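Long-range contacts in ORF34P2 (Lactococcus phage p2, PDB 2WKD), which binds single-stranded DNA, probably with nanomolar affinity and without sequence specificity: residues Q9-T15 / Q55-T59; V62-Q67 / Y77-F81. The protein carries 2 engineered substitutions. All blocks are in the same frame, centred on the assembly; numbering follows the deposited sequence.

Interaction 1: Q9-T15 / Q55-T59; sequences QANEKNT and QMGDT. Engineered in segment 55-59: Met56 (natural residue Leu).
Met56, an engineered selenomethionine in place of the natural leucine, reaches across to residues 11-15 with its last two atoms. CG stands anti to the carbonyl carbon, and the chain then bends at both further torsions. This brings Met56 CE against the backbone of the loop, 3.4 Å from Asn11 C. The Glu12 side chain crosses that of Met56 obliquely, with Glu12 CD 3.8 Å from Met56 CE. The side chains of Met56 and Thr15 run past each other in opposite directions, with Met56 SE 3.9 Å from Thr15 CG2. Lys26 of strand 25-31 also touches the Met56 side chain.

Gln9 carries the other large share. Its chain is extended, with CG anti to the backbone N (chi1 -175°), and runs past Asp58 O to Gly57. There Gln9 NE2 donates to Gly57 O over 3.0 Å. The acceptor lies near the plane of the Gln9 amide, but the donor comes in from the side of the Gly57 carbonyl, tilted from its plane, at a C=O...N angle of 112°.

The contact lies at the end of the antiparallel ladder between strands 2-9 and 59-68, where it passes into a loop and a turn, in a chain of the OB clan. Gln9 and Thr59 form a non-hydrogen-bonded pair there. Residues 55-58 make a type II turn, with Gly57 at a positive phi of 100°.

Ala10 grips this turn by its backbone. Ala10 N donates to Asp58 O at 2.8 Å, and Ala10 O accepts from Gly57 N at 2.7 Å. Its buried CB rests beside Asp58 O. On the loop side, Asn14 ND2 holds Gln9 O, while Asn14 OD1 takes both Asn11 N and Thr15 OG1.

Interaction 2: V62-Q67 / Y77-F81; sequences VSGRVQ and YNFVF
The Phe79 ring is held between two valines of the neighbouring strand by CH-pi contacts. Val62 CG1 sits over the centre of one face, 3.8 Å from the ring centroid. Val62 places this methyl anti to its backbone N (chi1 -177°). Val66 CG1 covers the opposite face at 4.0 Å from the centroid, offset toward the rim. Gly64 N meets the ring edge in the ring plane.

There are two other apolar contacts. Val66 CG2 approaches Tyr77 CB at 4.1 Å. On the face that bears Gln67 and Val80, the side chains of these two residues cross, with Gln67 CG 3.9 Å from Val80 CG2.

Backbone hydrogen bonds join strands 65-67 and 77-79, which are parts of the two arms of a beta hairpin, strands 59-68 and 77-87. Gln67 and Asn78 form an antiparallel hydrogen-bonded pair. Gln67 N donates to Asn78 O at 2.8 Å, and Asn78 N returns a bond to Gln67 O that lies in the carbonyl plane. Val66 and Phe79 are the non-hydrogen-bonded pair beside it. The first arm turns a corner at Gly64, and the second at Val80 and Phe81. Such bent strands fit the OB-type barrel expected from the family.

Near these corners Val80 N donates to Arg65 O, from above the carbonyl plane. Arg65 N and Val80 O are joined through a water, which accepts from Arg65 N at 2.7 Å and donates to Val80 O at 2.8 Å.

Charged and aromatic groups also reach the second subunit. Arg65 NE makes a salt bridge with Glu34 of that subunit, and the Tyr77 ring meets Phe33 of the same subunit edge-to-face.

Strand 59-68 links the two contacts, which lie on opposite sides of the chain's centre, with their own centres about 18 Å apart. Interaction 1 pins its start, and the turn before it, to the end of strand 2-9. Interaction 2 joins its later part to strand 77-87. Interaction 1 is a surface contact, largely between loops, made of backbone bonds, one glutamine amide and an engineered selenomethionine. Interaction 2 is more buried and combines antiparallel strand pairing with an aromatic ring between valines. They also differ in assembly: interaction 2 reaches the second subunit, whereas no other chain of the assembly touches the segments of interaction 1.

Interaction 1: Q9-T15 / Q55-T59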
loop_
_atom_site.group_PDB
_atom_site.type_symbol
_atom_site.label_atom_id
_atom_site.label_comp_id
_atom_site.label_asym_id
_atom_site.label_seq_id
_atom_site.Cartn_x
_atom_site.Cartn_y
_atom_site.Cartn_z
ATOM N N GLN A 9 -0.508 -3.126 -15.903
ATOM C CA GLN A 9 -1.181 -3.062 -17.191
ATOM C C GLN A 9 -2.606 -3.576 -17.038
ATOM O O GLN A 9 -2.831 -4.623 -16.438
ATOM C CB GLN A 9 -0.438 -3.866 -18.259
ATOM C CG GLN A 9 -1.065 -3.706 -19.662
ATOM C CD GLN A 9 -0.302 -4.424 -20.758
ATOM O OE1 GLN A 9 0.368 -5.421 -20.521
ATOM N NE2 GLN A 9 -0.406 -3.912 -21.972
ATOM N N ALA A 10 -3.566 -2.822 -17.556
ATOM C CA ALA A 10 -4.961 -3.265 -17.559
ATOM C C ALA A 10 -5.172 -4.237 -18.714
ATOM O O ALA A 10 -5.111 -3.857 -19.886
ATOM C CB ALA A 10 -5.901 -2.076 -17.669
ATOM N N ASN A 11 -5.375 -5.505 -18.392
ATOM C CA ASN A 11 -5.504 -6.510 -19.437
ATOM C C ASN A 11 -6.552 -7.559 -19.105
ATOM O O ASN A 11 -7.260 -7.463 -18.100
ATOM C CB ASN A 11 -4.142 -7.138 -19.801
ATOM C CG ASN A 11 -3.476 -7.838 -18.620
ATOM O OD1 ASN A 11 -4.109 -8.585 -17.874
ATOM N ND2 ASN A 11 -2.186 -7.596 -18.455
ATOM N N GLU A 12 -6.655 -8.552 -19.971
ATOM C CA GLU A 12 -7.702 -9.558 -19.875
ATOM C C GLU A 12 -7.588 -10.376 -18.573
ATOM O O GLU A 12 -8.586 -10.872 -18.060
ATOM C CB GLU A 12 -7.679 -10.446 -21.134
ATOM C CG GLU A 12 -8.282 -9.782 -22.425
ATOM C CD GLU A 12 -7.396 -8.699 -23.127
ATOM O OE1 GLU A 12 -6.333 -8.270 -22.592
ATOM O OE2 GLU A 12 -7.789 -8.268 -24.241
ATOM N N LYS A 13 -6.376 -10.473 -18.032
ATOM C CA LYS A 13 -6.114 -11.209 -16.788
ATOM C C LYS A 13 -6.538 -10.497 -15.506
ATOM O O LYS A 13 -6.809 -11.146 -14.503
ATOM C CB LYS A 13 -4.626 -11.575 -16.678
ATOM C CG LYS A 13 -4.143 -12.534 -17.770
ATOM C CD LYS A 13 -2.621 -12.593 -17.840
ATOM C CE LYS A 13 -2.175 -13.475 -18.994
ATOM N NZ LYS A 13 -0.702 -13.663 -18.985
ATOM N N ASN A 14 -6.597 -9.173 -15.522
ATOM C CA ASN A 14 -6.855 -8.443 -14.279
ATOM C C ASN A 14 -7.980 -7.397 -14.336
ATOM O O ASN A 14 -8.269 -6.741 -13.333
ATOM C CB ASN A 14 -5.543 -7.815 -13.765
ATOM C CG ASN A 14 -5.006 -6.741 -14.694
ATOM O OD1 ASN A 14 -5.627 -6.402 -15.705
ATOM N ND2 ASN A 14 -3.853 -6.188 -14.347
ATOM N N THR A 15 -8.603 -7.243 -15.507
ATOM C CA THR A 15 -9.617 -6.204 -15.724
ATOM C C THR A 15 -10.897 -6.783 -16.332
ATOM O O THR A 15 -10.829 -7.590 -17.260
ATOM C CB THR A 15 -9.068 -5.074 -16.630
ATOM O OG1 THR A 15 -7.847 -4.573 -16.070
ATOM C CG2 THR A 15 -10.066 -3.912 -16.754
ATOM N N GLN A 55 -8.159 2.373 -21.509
ATOM C CA GLN A 55 -8.397 1.308 -22.484
ATOM C C GLN A 55 -7.622 0.033 -22.148
ATOM O O GLN A 55 -6.579 0.084 -21.508
ATOM C CB GLN A 55 -8.027 1.795 -23.886
ATOM C CG GLN A 55 -9.041 2.793 -24.443
ATOM C CD GLN A 55 -9.012 2.874 -25.946
ATOM O OE1 GLN A 55 -8.145 3.536 -26.526
ATOM N NE2 GLN A 55 -9.969 2.203 -26.597
HETATM N N MSE A 56 -8.144 -1.115 -22.571
HETATM C CA MSE A 56 -7.427 -2.379 -22.423
HETATM C C MSE A 56 -6.037 -2.247 -23.036
HETATM O O MSE A 56 -5.889 -1.776 -24.169
HETATM C CB MSE A 56 -8.195 -3.537 -23.069
HETATM C CG MSE A 56 -9.599 -3.772 -22.492
HETATM SE SE MSE A 56 -9.528 -4.294 -20.611
HETATM C CE MSE A 56 -9.146 -6.186 -20.853
ATOM N N GLY A 57 -5.019 -2.621 -22.269
ATOM C CA GLY A 57 -3.635 -2.487 -22.727
ATOM C C GLY A 57 -2.911 -1.277 -22.171
ATOM O O GLY A 57 -1.681 -1.208 -22.233
ATOM N N ASP A 58 -3.651 -0.325 -21.606
ATOM C CA ASP A 58 -3.016 0.817 -20.947
ATOM C C ASP A 58 -2.272 0.373 -19.690
ATOM O O ASP A 58 -2.686 -0.581 -19.021
ATOM C CB ASP A 58 -4.063 1.867 -20.550
ATOM C CG ASP A 58 -4.594 2.662 -21.732
ATOM O OD1 ASP A 58 -4.119 2.467 -22.882
ATOM O OD2 ASP A 58 -5.507 3.492 -21.496
ATOM N N THR A 59 -1.185 1.074 -19.371
ATOM C CA THR A 59 -0.526 0.944 -18.066
ATOM C C THR A 59 -1.078 2.086 -17.213
ATOM O O THR A 59 -1.198 3.234 -17.700
ATOM C CB THR A 59 1.015 1.045 -18.178
ATOM O OG1 THR A 59 1.493 0.078 -19.120
ATOM C CG2 THR A 59 1.711 0.820 -16.821
#

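Interaction 2: V62-Q67 / Y77-F81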
loop_
_atom_site.group_PDB
_atom_site.type_symbol
_atom_site.label_atom_id
_atom_site.label_comp_id
_atom_site.label_asym_id
_atom_site.label_seq_id
_atom_site.Cartn_x
_atom_site.Cartn_y
_atom_site.Cartn_z
ATOM N N VAL A 62 -2.650 3.127 -9.910
ATOM C CA VAL A 62 -3.769 3.239 -8.972
ATOM C C VAL A 62 -3.268 3.528 -7.553
ATOM O O VAL A 62 -2.492 2.744 -6.981
ATOM C CB VAL A 62 -4.633 1.986 -8.983
ATOM C CG1 VAL A 62 -5.830 2.176 -8.048
ATOM C CG2 VAL A 62 -5.101 1.685 -10.417
ATOM N N SER A 63 -3.719 4.659 -6.998
ATOM C CA SER A 63 -3.256 5.127 -5.704
ATOM C C SER A 63 -4.401 5.586 -4.798
ATOM O O SER A 63 -5.198 6.438 -5.173
ATOM C CB SER A 63 -2.247 6.263 -5.881
ATOM O OG SER A 63 -1.612 6.594 -4.655
ATOM N N GLY A 64 -4.459 5.024 -3.596
ATOM C CA GLY A 64 -5.375 5.521 -2.577
ATOM C C GLY A 64 -5.487 4.596 -1.393
ATOM O O GLY A 64 -4.832 3.556 -1.344
ATOM N N ARG A 65 -6.324 4.982 -0.435
ATOM C CA ARG A 65 -6.638 4.138 0.711
ATOM C C ARG A 65 -7.260 2.851 0.200
ATOM O O ARG A 65 -7.844 2.832 -0.897
ATOM C CB ARG A 65 -7.583 4.877 1.656
ATOM C CG ARG A 65 -7.032 6.256 2.099
ATOM C CD ARG A 65 -8.124 7.252 2.459
ATOM N NE ARG A 65 -8.983 6.742 3.521
ATOM C CZ ARG A 65 -10.124 7.302 3.908
ATOM N NH1 ARG A 65 -10.568 8.407 3.321
ATOM N NH2 ARG A 65 -10.832 6.749 4.884
ATOM N N VAL A 66 -7.057 1.758 0.926
ATOM C CA VAL A 66 -7.830 0.550 0.683
ATOM C C VAL A 66 -8.548 0.054 1.933
ATOM O O VAL A 66 -8.019 0.143 3.052
ATOM C CB VAL A 66 -7.100 -0.566 -0.177
ATOM C CG1 VAL A 66 -5.761 -0.089 -0.738
ATOM C CG2 VAL A 66 -7.019 -1.911 0.516
ATOM N N GLN A 67 -9.773 -0.424 1.708
ATOM C CA GLN A 67 -10.688 -0.920 2.742
ATOM C C GLN A 67 -10.881 -2.429 2.638
ATOM O O GLN A 67 -11.131 -2.940 1.548
ATOM C CB GLN A 67 -12.047 -0.267 2.558
ATOM C CG GLN A 67 -12.422 0.719 3.623
ATOM C CD GLN A 67 -13.887 0.619 3.982
ATOM O OE1 GLN A 67 -14.578 1.630 4.106
ATOM N NE2 GLN A 67 -14.375 -0.608 4.145
ATOM N N TYR A 77 -10.915 -6.470 -0.770
ATOM C CA TYR A 77 -10.168 -5.213 -0.634
ATOM C C TYR A 77 -10.534 -4.234 -1.736
ATOM O O TYR A 77 -10.352 -4.532 -2.914
ATOM C CB TYR A 77 -8.661 -5.488 -0.643
ATOM C CG TYR A 77 -8.218 -6.446 0.440
ATOM C CD1 TYR A 77 -8.159 -7.825 0.199
ATOM C CD2 TYR A 77 -7.889 -5.983 1.716
ATOM C CE1 TYR A 77 -7.767 -8.716 1.197
ATOM C CE2 TYR A 77 -7.495 -6.870 2.727
ATOM C CZ TYR A 77 -7.437 -8.229 2.455
ATOM O OH TYR A 77 -7.045 -9.099 3.429
ATOM N N ASN A 78 -11.051 -3.066 -1.361
ATOM C CA ASN A 78 -11.408 -2.046 -2.352
ATOM C C ASN A 78 -10.700 -0.719 -2.118
ATOM O O ASN A 78 -10.591 -0.276 -0.978
ATOM C CB ASN A 78 -12.924 -1.824 -2.376
ATOM C CG ASN A 78 -13.698 -3.081 -2.776
ATOM O OD1 ASN A 78 -13.566 -3.585 -3.895
ATOM N ND2 ASN A 78 -14.514 -3.588 -1.856
ATOM N N PHE A 79 -10.224 -0.093 -3.195
ATOM C CA PHE A 79 -9.647 1.251 -3.119
ATOM C C PHE A 79 -10.751 2.244 -2.790
ATOM O O PHE A 79 -11.873 2.080 -3.249
ATOM C CB PHE A 79 -8.938 1.630 -4.432
ATOM C CG PHE A 79 -7.554 1.038 -4.568
ATOM C CD1 PHE A 79 -7.380 -0.286 -4.977
ATOM C CD2 PHE A 79 -6.426 1.804 -4.272
ATOM C CE1 PHE A 79 -6.113 -0.842 -5.087
ATOM C CE2 PHE A 79 -5.155 1.259 -4.375
ATOM C CZ PHE A 79 -4.995 -0.072 -4.801
ATOM N N VAL A 80 -10.430 3.266 -1.994
ATOM C CA VAL A 80 -11.389 4.311 -1.615
ATOM C C VAL A 80 -10.924 5.644 -2.190
ATOM O O VAL A 80 -9.782 6.048 -1.950
ATOM C CB VAL A 80 -11.523 4.439 -0.061
ATOM C CG1 VAL A 80 -12.559 5.500 0.317
ATOM C CG2 VAL A 80 -11.861 3.094 0.576
ATOM N N PHE A 81 -11.807 6.325 -2.927
ATOM C CA PHE A 81 -11.464 7.535 -3.698
ATOM C C PHE A 81 -10.102 7.426 -4.434
ATOM O O PHE A 81 -9.272 8.333 -4.304
ATOM C CB PHE A 81 -11.420 8.792 -2.799
ATOM C CG PHE A 81 -12.741 9.179 -2.165
ATOM C CD1 PHE A 81 -12.897 9.126 -0.772
ATOM C CD2 PHE A 81 -13.804 9.649 -2.940
ATOM C CE1 PHE A 81 -14.100 9.504 -0.161
ATOM C CE2 PHE A 81 -15.017 10.027 -2.340
ATOM C CZ PHE A 81 -15.162 9.955 -0.948
HETATM O O HOH W 1 -7.494 7.328 -1.092
#